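Local atomic coordinates of RNA methyltransferase, TrmH family (Porphyromonas gingivalis, PDB entry 2I6D), a protein that probably binds RNA and transfers a methyl group to it, as a putative RNA methyltransferase of the knotted SPOUT class and TrmH family. Residues P97-E102 with A170-Q175; D125-R130 with E252-S257. One frame throughout, in Å; residues are numbered along the deposited sequence.

How the contacts relate
The four segments alternate along the chain: 97-102, 125-130, 170-175, then 252-257. The centres of the two contacts are about 20 Å apart, and both border the seven-stranded parallel sheet. Contact 1 joins the loop between strands 87-92 and 104-109 to helix 165-174, resting on Trp133 and Ile202. Contact 2 brings together the C-terminal ends of helices 114-127 and 242-255, near Leu104 and Leu106. A long, weak ion pair between Glu102 and Arg130 links them. Contact 1 lies where the chain passes from the four-stranded sheet into the methyltransferase fold. Contact 2 joins the C-terminal helix to the first helix after strand 104-109.

Contact 1. Residues P97-E102 with A170-Q175; sequences PEPVVE and AYFRRQ
Pro99 O meets the edge of the Phe172 ring, near its plane, with CZ the closest carbon at 3.6 Å. It is the nearest approach between the two segments. The rest of the meeting is between apolar side chains of Pro99, Val101 and Phe172. Phe172 CG stands anti to the carbonyl carbon and beside the backbone N (chi1 -76°). This carries the ring from helix 165-174 toward the loop. Val101 then lies over one face of the ring. Its CG2 sits 4.0 Å from the ring centroid and only 14° off the normal, a CH-pi contact, and leans toward the rim at CD1 and CE1. The Pro99 ring adds a looser apolar touch, with CG 4.3 Å from Phe172 CE2.

The loop 97-102 runs from the four-stranded mixed sheet to strand 104-109 of the parallel sheet of the SPOUT methyltransferase fold. Phe172 and Val101 both touch Ile202 of strand 201-206 in that sheet. Trp133 of strand 131-134 also meets the Phe172 ring, with planes at about 35°, and touches both Pro99 and Val101. Its NE1 is hydrogen-bonded to Val100 O, which fixes the loop backbone between the two touching residues. Within the helical segment, Tyr171 CD2 lies over the centre of the opposite face of Phe172, 4.0 Å above the plane.

Contact 2. Residues D125-R130 with E252-S257; sequences DWFGIR and EWRRRS
Arg254 sends CG out anti to its own N, then bends at chi2 (63°) and chi3 (73°), which turns the edge of its guanidinium to the carbonyl oxygen of Phe127. That carbonyl lies in the Schellman motif that ends helix 114-127. Gly128, with positive phi, is the first residue to leave the helical path there, and its N bonds to Asp125 O at 3.2 Å. Arg254 reaches the turn from helix 242-255. Its NH1 gives a short bond to Phe127 O, 2.7 Å long and nearly straight (163°). The oxygen lies in the guanidinium plane, at its edge, while the donor is tilted from the carbonyl plane. NE adds a weak bond to Phe127 O at 3.3 Å. Two nitrogens thus share one oxygen.

The aliphatic part of Arg254 runs past the Phe127 ring, with CB and CG each 4.0 Å from CD1. The ring and guanidinium planes are nearly coplanar. Trp126 CD1 stands over the centre of one face of the Phe127 ring, and Cys250 and Ser251 also touch this side chain. Arg254 makes a cation-pi contact with Phe197.

Glu252, Arg255 and Arg256 form a salt-bridge network at the end of helix 242-255. Arg255 grips Glu252 side-on, NE to OE1 and NH2 to OE2. Arg256 places both NE and NH2 on Glu252 OE2. Beyond it, the Ser257 hydroxyl OG donates to Trp253 O at 2.7 Å.

Contact 1. Residues P97-E102 with A170-Q175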
loop_
_atom_site.group_PDB
_atom_site.type_symbol
_atom_site.label_atom_id
_atom_site.label_comp_id
_atom_site.label_asym_id
_atom_site.label_seq_id
_atom_site.Cartn_x
_atom_site.Cartn_y
_atom_site.Cartn_z
ATOM N N PRO A 97 -1.307 11.747 5.961
ATOM C CA PRO A 97 -2.522 11.955 6.733
ATOM C C PRO A 97 -2.455 11.438 8.177
ATOM O O PRO A 97 -1.650 10.555 8.499
ATOM C CB PRO A 97 -3.565 11.178 5.928
ATOM C CG PRO A 97 -2.784 10.013 5.339
ATOM C CD PRO A 97 -1.340 10.481 5.200
ATOM N N GLU A 98 -3.273 12.040 9.033
ATOM C CA GLU A 98 -3.650 11.421 10.282
ATOM C C GLU A 98 -4.180 10.026 9.933
ATOM O O GLU A 98 -4.861 9.859 8.905
ATOM C CB GLU A 98 -4.778 12.217 10.932
ATOM C CG GLU A 98 -4.456 12.833 12.247
ATOM C CD GLU A 98 -3.841 11.860 13.215
ATOM O OE1 GLU A 98 -4.500 10.832 13.550
ATOM O OE2 GLU A 98 -2.696 12.143 13.638
ATOM N N PRO A 99 -3.830 9.007 10.736
ATOM C CA PRO A 99 -4.481 7.718 10.477
ATOM C C PRO A 99 -5.978 7.803 10.769
ATOM O O PRO A 99 -6.385 8.420 11.759
ATOM C CB PRO A 99 -3.814 6.778 11.482
ATOM C CG PRO A 99 -3.278 7.656 12.545
ATOM C CD PRO A 99 -2.867 8.922 11.848
ATOM N N VAL A 100 -6.768 7.163 9.915
ATOM C CA VAL A 100 -8.204 7.195 9.979
ATOM C C VAL A 100 -8.669 5.732 10.067
ATOM O O VAL A 100 -8.089 4.848 9.399
ATOM C CB VAL A 100 -8.773 7.917 8.701
ATOM C CG1 VAL A 100 -10.242 7.587 8.463
ATOM C CG2 VAL A 100 -8.548 9.442 8.791
ATOM N N VAL A 101 -9.659 5.466 10.920
ATOM C CA VAL A 101 -10.333 4.145 10.938
ATOM C C VAL A 101 -11.692 4.293 10.265
ATOM O O VAL A 101 -12.542 5.018 10.761
ATOM C CB VAL A 101 -10.549 3.559 12.378
ATOM C CG1 VAL A 101 -11.170 2.129 12.306
ATOM C CG2 VAL A 101 -9.250 3.498 13.173
ATOM N N GLU A 102 -11.912 3.617 9.132
ATOM C CA GLU A 102 -13.250 3.608 8.523
ATOM C C GLU A 102 -13.454 2.159 8.127
ATOM O O GLU A 102 -12.848 1.693 7.177
ATOM C CB GLU A 102 -13.357 4.538 7.297
ATOM C CG GLU A 102 -13.272 6.032 7.667
ATOM C CD GLU A 102 -13.180 7.009 6.482
ATOM O OE1 GLU A 102 -13.752 8.121 6.633
ATOM O OE2 GLU A 102 -12.531 6.694 5.441
ATOM N N ALA A 170 -2.878 2.852 21.025
ATOM C CA ALA A 170 -3.342 3.165 22.374
ATOM C C ALA A 170 -4.493 4.161 22.293
ATOM O O ALA A 170 -5.511 4.002 22.953
ATOM C CB ALA A 170 -2.230 3.705 23.206
ATOM N N TYR A 171 -4.345 5.150 21.424
ATOM C CA TYR A 171 -5.336 6.208 21.291
ATOM C C TYR A 171 -6.688 5.659 20.782
ATOM O O TYR A 171 -7.747 5.915 21.382
ATOM C CB TYR A 171 -4.787 7.294 20.369
ATOM C CG TYR A 171 -5.765 8.377 20.004
ATOM C CD1 TYR A 171 -6.202 9.304 20.966
ATOM C CD2 TYR A 171 -6.233 8.498 18.704
ATOM C CE1 TYR A 171 -7.089 10.307 20.635
ATOM C CE2 TYR A 171 -7.128 9.516 18.358
ATOM C CZ TYR A 171 -7.545 10.400 19.323
ATOM O OH TYR A 171 -8.423 11.393 18.970
ATOM N N PHE A 172 -6.650 4.923 19.680
ATOM C CA PHE A 172 -7.882 4.340 19.119
ATOM C C PHE A 172 -8.485 3.294 20.034
ATOM O O PHE A 172 -9.718 3.238 20.199
ATOM C CB PHE A 172 -7.654 3.821 17.707
ATOM C CG PHE A 172 -7.598 4.909 16.702
ATOM C CD1 PHE A 172 -8.739 5.647 16.410
ATOM C CD2 PHE A 172 -6.406 5.266 16.108
ATOM C CE1 PHE A 172 -8.695 6.693 15.467
ATOM C CE2 PHE A 172 -6.349 6.301 15.168
ATOM C CZ PHE A 172 -7.491 7.011 14.845
ATOM N N ARG A 173 -7.614 2.528 20.694
ATOM C CA ARG A 173 -8.050 1.528 21.668
ATOM C C ARG A 173 -8.825 2.169 22.837
ATOM O O ARG A 173 -9.871 1.662 23.273
ATOM C CB ARG A 173 -6.855 0.695 22.192
ATOM C CG ARG A 173 -7.260 -0.370 23.204
ATOM C CD ARG A 173 -6.086 -1.081 23.899
ATOM N NE ARG A 173 -5.037 -0.178 24.384
ATOM C CZ ARG A 173 -5.045 0.469 25.546
ATOM N NH1 ARG A 173 -6.060 0.342 26.398
ATOM N NH2 ARG A 173 -4.022 1.261 25.864
ATOM N N ARG A 174 -8.322 3.297 23.339
ATOM C CA ARG A 174 -8.978 3.981 24.448
ATOM C C ARG A 174 -10.296 4.655 24.022
ATOM O O ARG A 174 -11.139 4.973 24.858
ATOM C CB ARG A 174 -8.009 4.949 25.141
ATOM C CG ARG A 174 -7.083 4.198 26.198
ATOM C CD ARG A 174 -5.837 5.011 26.594
ATOM N NE ARG A 174 -6.137 6.237 27.361
ATOM C CZ ARG A 174 -6.189 6.315 28.702
ATOM N NH1 ARG A 174 -6.457 7.486 29.291
ATOM N NH2 ARG A 174 -5.972 5.160 29.435
ATOM N N GLN A 175 -10.491 4.842 22.715
ATOM C CA GLN A 175 -11.807 5.295 22.199
ATOM C C GLN A 175 -12.843 4.175 22.040
ATOM O O GLN A 175 -14.013 4.448 21.749
ATOM C CB GLN A 175 -11.652 6.047 20.894
ATOM C CG GLN A 175 -10.506 6.979 20.980
ATOM C CD GLN A 175 -10.612 8.118 20.054
ATOM O OE1 GLN A 175 -11.193 9.176 20.383
ATOM N NE2 GLN A 175 -10.019 7.953 18.890
#

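Contact 2. Residues D125-R130 with E252-S257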
loop_
_atom_site.group_PDB
_atom_site.type_symbol
_atom_site.label_atom_id
_atom_site.label_comp_id
_atom_site.label_asym_id
_atom_site.label_seq_id
_atom_site.Cartn_x
_atom_site.Cartn_y
_atom_site.Cartn_z
ATOM N N ASP A 125 -7.775 -4.135 -1.428
ATOM C CA ASP A 125 -8.623 -3.608 -2.477
ATOM C C ASP A 125 -9.721 -4.595 -2.852
ATOM O O ASP A 125 -10.888 -4.190 -2.976
ATOM C CB ASP A 125 -7.800 -3.198 -3.713
ATOM C CG ASP A 125 -8.611 -2.423 -4.727
ATOM O OD1 ASP A 125 -9.560 -1.692 -4.366
ATOM O OD2 ASP A 125 -8.296 -2.538 -5.912
ATOM N N TRP A 126 -9.357 -5.862 -3.052
ATOM C CA TRP A 126 -10.324 -6.907 -3.426
ATOM C C TRP A 126 -11.520 -6.940 -2.449
ATOM O O TRP A 126 -12.677 -7.050 -2.868
ATOM C CB TRP A 126 -9.639 -8.295 -3.448
ATOM C CG TRP A 126 -10.504 -9.369 -4.071
ATOM C CD1 TRP A 126 -11.436 -10.172 -3.453
ATOM C CD2 TRP A 126 -10.522 -9.720 -5.448
ATOM N NE1 TRP A 126 -12.024 -11.008 -4.376
ATOM C CE2 TRP A 126 -11.481 -10.750 -5.609
ATOM C CE3 TRP A 126 -9.807 -9.268 -6.570
ATOM C CZ2 TRP A 126 -11.736 -11.340 -6.847
ATOM C CZ3 TRP A 126 -10.075 -9.840 -7.802
ATOM C CH2 TRP A 126 -11.032 -10.872 -7.927
ATOM N N PHE A 127 -11.223 -6.890 -1.146
ATOM C CA PHE A 127 -12.265 -7.035 -0.110
ATOM C C PHE A 127 -12.874 -5.707 0.363
ATOM O O PHE A 127 -13.805 -5.679 1.195
ATOM C CB PHE A 127 -11.709 -7.830 1.054
ATOM C CG PHE A 127 -11.519 -9.295 0.711
ATOM C CD1 PHE A 127 -12.632 -10.124 0.515
ATOM C CD2 PHE A 127 -10.241 -9.808 0.503
ATOM C CE1 PHE A 127 -12.483 -11.474 0.156
ATOM C CE2 PHE A 127 -10.077 -11.173 0.182
ATOM C CZ PHE A 127 -11.196 -11.985 -0.006
ATOM N N GLY A 128 -12.352 -4.610 -0.157
ATOM C CA GLY A 128 -12.947 -3.278 0.070
ATOM C C GLY A 128 -12.460 -2.618 1.361
ATOM O O GLY A 128 -13.152 -1.754 1.926
ATOM N N ILE A 129 -11.278 -3.025 1.842
ATOM C CA ILE A 129 -10.610 -2.323 2.936
ATOM C C ILE A 129 -10.274 -0.884 2.505
ATOM O O ILE A 129 -9.714 -0.669 1.432
ATOM C CB ILE A 129 -9.271 -3.045 3.342
ATOM C CG1 ILE A 129 -9.544 -4.457 3.899
ATOM C CG2 ILE A 129 -8.387 -2.148 4.270
ATOM C CD1 ILE A 129 -9.548 -4.620 5.361
ATOM N N ARG A 130 -10.650 0.108 3.296
ATOM C CA ARG A 130 -10.421 1.492 2.876
ATOM C C ARG A 130 -9.133 2.110 3.348
ATOM O O ARG A 130 -8.685 3.131 2.781
ATOM C CB ARG A 130 -11.601 2.364 3.311
ATOM C CG ARG A 130 -12.872 1.997 2.507
ATOM C CD ARG A 130 -14.100 2.335 3.275
ATOM N NE ARG A 130 -14.258 3.777 3.434
ATOM C CZ ARG A 130 -15.434 4.370 3.562
ATOM N NH1 ARG A 130 -16.532 3.628 3.526
ATOM N NH2 ARG A 130 -15.515 5.688 3.703
ATOM N N GLU A 252 -12.656 -13.958 5.762
ATOM C CA GLU A 252 -13.554 -14.355 6.830
ATOM C C GLU A 252 -14.356 -13.156 7.379
ATOM O O GLU A 252 -15.556 -13.271 7.656
ATOM C CB GLU A 252 -12.712 -15.026 7.921
ATOM C CG GLU A 252 -13.404 -15.600 9.082
ATOM C CD GLU A 252 -14.500 -16.641 8.766
ATOM O OE1 GLU A 252 -14.638 -17.203 7.644
ATOM O OE2 GLU A 252 -15.249 -16.882 9.707
ATOM N N TRP A 253 -13.691 -12.005 7.518
ATOM C CA TRP A 253 -14.358 -10.777 7.967
ATOM C C TRP A 253 -15.500 -10.447 7.002
ATOM O O TRP A 253 -16.599 -10.127 7.430
ATOM C CB TRP A 253 -13.375 -9.606 7.998
ATOM C CG TRP A 253 -13.363 -8.829 9.288
ATOM C CD1 TRP A 253 -14.204 -7.798 9.656
ATOM C CD2 TRP A 253 -12.401 -8.950 10.332
ATOM N NE1 TRP A 253 -13.817 -7.287 10.884
ATOM C CE2 TRP A 253 -12.725 -7.987 11.321
ATOM C CE3 TRP A 253 -11.304 -9.811 10.549
ATOM C CZ2 TRP A 253 -11.979 -7.838 12.491
ATOM C CZ3 TRP A 253 -10.557 -9.649 11.704
ATOM C CH2 TRP A 253 -10.905 -8.672 12.660
ATOM N N ARG A 254 -15.217 -10.533 5.703
ATOM C CA ARG A 254 -16.209 -10.243 4.637
ATOM C C ARG A 254 -17.313 -11.304 4.493
ATOM O O ARG A 254 -18.502 -10.982 4.285
ATOM C CB ARG A 254 -15.463 -10.032 3.309
ATOM C CG ARG A 254 -16.368 -9.871 2.049
ATOM C CD ARG A 254 -17.248 -8.653 2.141
ATOM N NE ARG A 254 -16.537 -7.384 1.965
ATOM C CZ ARG A 254 -17.038 -6.202 2.308
ATOM N NH1 ARG A 254 -16.334 -5.088 2.090
ATOM N NH2 ARG A 254 -18.258 -6.120 2.865
ATOM N N ARG A 255 -16.951 -12.576 4.628
ATOM C CA ARG A 255 -17.945 -13.656 4.597
ATOM C C ARG A 255 -19.056 -13.399 5.601
ATOM O O ARG A 255 -20.215 -13.665 5.331
ATOM C CB ARG A 255 -17.278 -14.985 4.953
ATOM C CG ARG A 255 -18.231 -16.202 4.908
ATOM C CD ARG A 255 -17.564 -17.461 5.427
ATOM N NE ARG A 255 -17.280 -17.454 6.866
ATOM C CZ ARG A 255 -18.176 -17.698 7.814
ATOM N NH1 ARG A 255 -19.444 -17.929 7.494
ATOM N NH2 ARG A 255 -17.822 -17.676 9.098
ATOM N N ARG A 256 -18.689 -12.910 6.786
ATOM C CA ARG A 256 -19.680 -12.691 7.853
ATOM C C ARG A 256 -20.458 -11.374 7.753
ATOM O O ARG A 256 -21.332 -11.086 8.593
ATOM C CB ARG A 256 -18.977 -12.734 9.198
ATOM C CG ARG A 256 -18.379 -14.051 9.427
ATOM C CD ARG A 256 -18.109 -14.253 10.868
ATOM N NE ARG A 256 -16.878 -14.990 11.038
ATOM C CZ ARG A 256 -16.244 -15.072 12.194
ATOM N NH1 ARG A 256 -16.736 -14.457 13.248
ATOM N NH2 ARG A 256 -15.125 -15.759 12.278
ATOM N N SER A 257 -20.156 -10.583 6.735
ATOM C CA SER A 257 -20.703 -9.236 6.640
ATOM C C SER A 257 -22.008 -9.118 5.865
ATOM O O SER A 257 -22.513 -10.106 5.301
ATOM C CB SER A 257 -19.639 -8.288 6.088
ATOM O OG SER A 257 -18.541 -8.262 7.001
ATOM O OXT SER A 257 -22.617 -8.024 5.818
#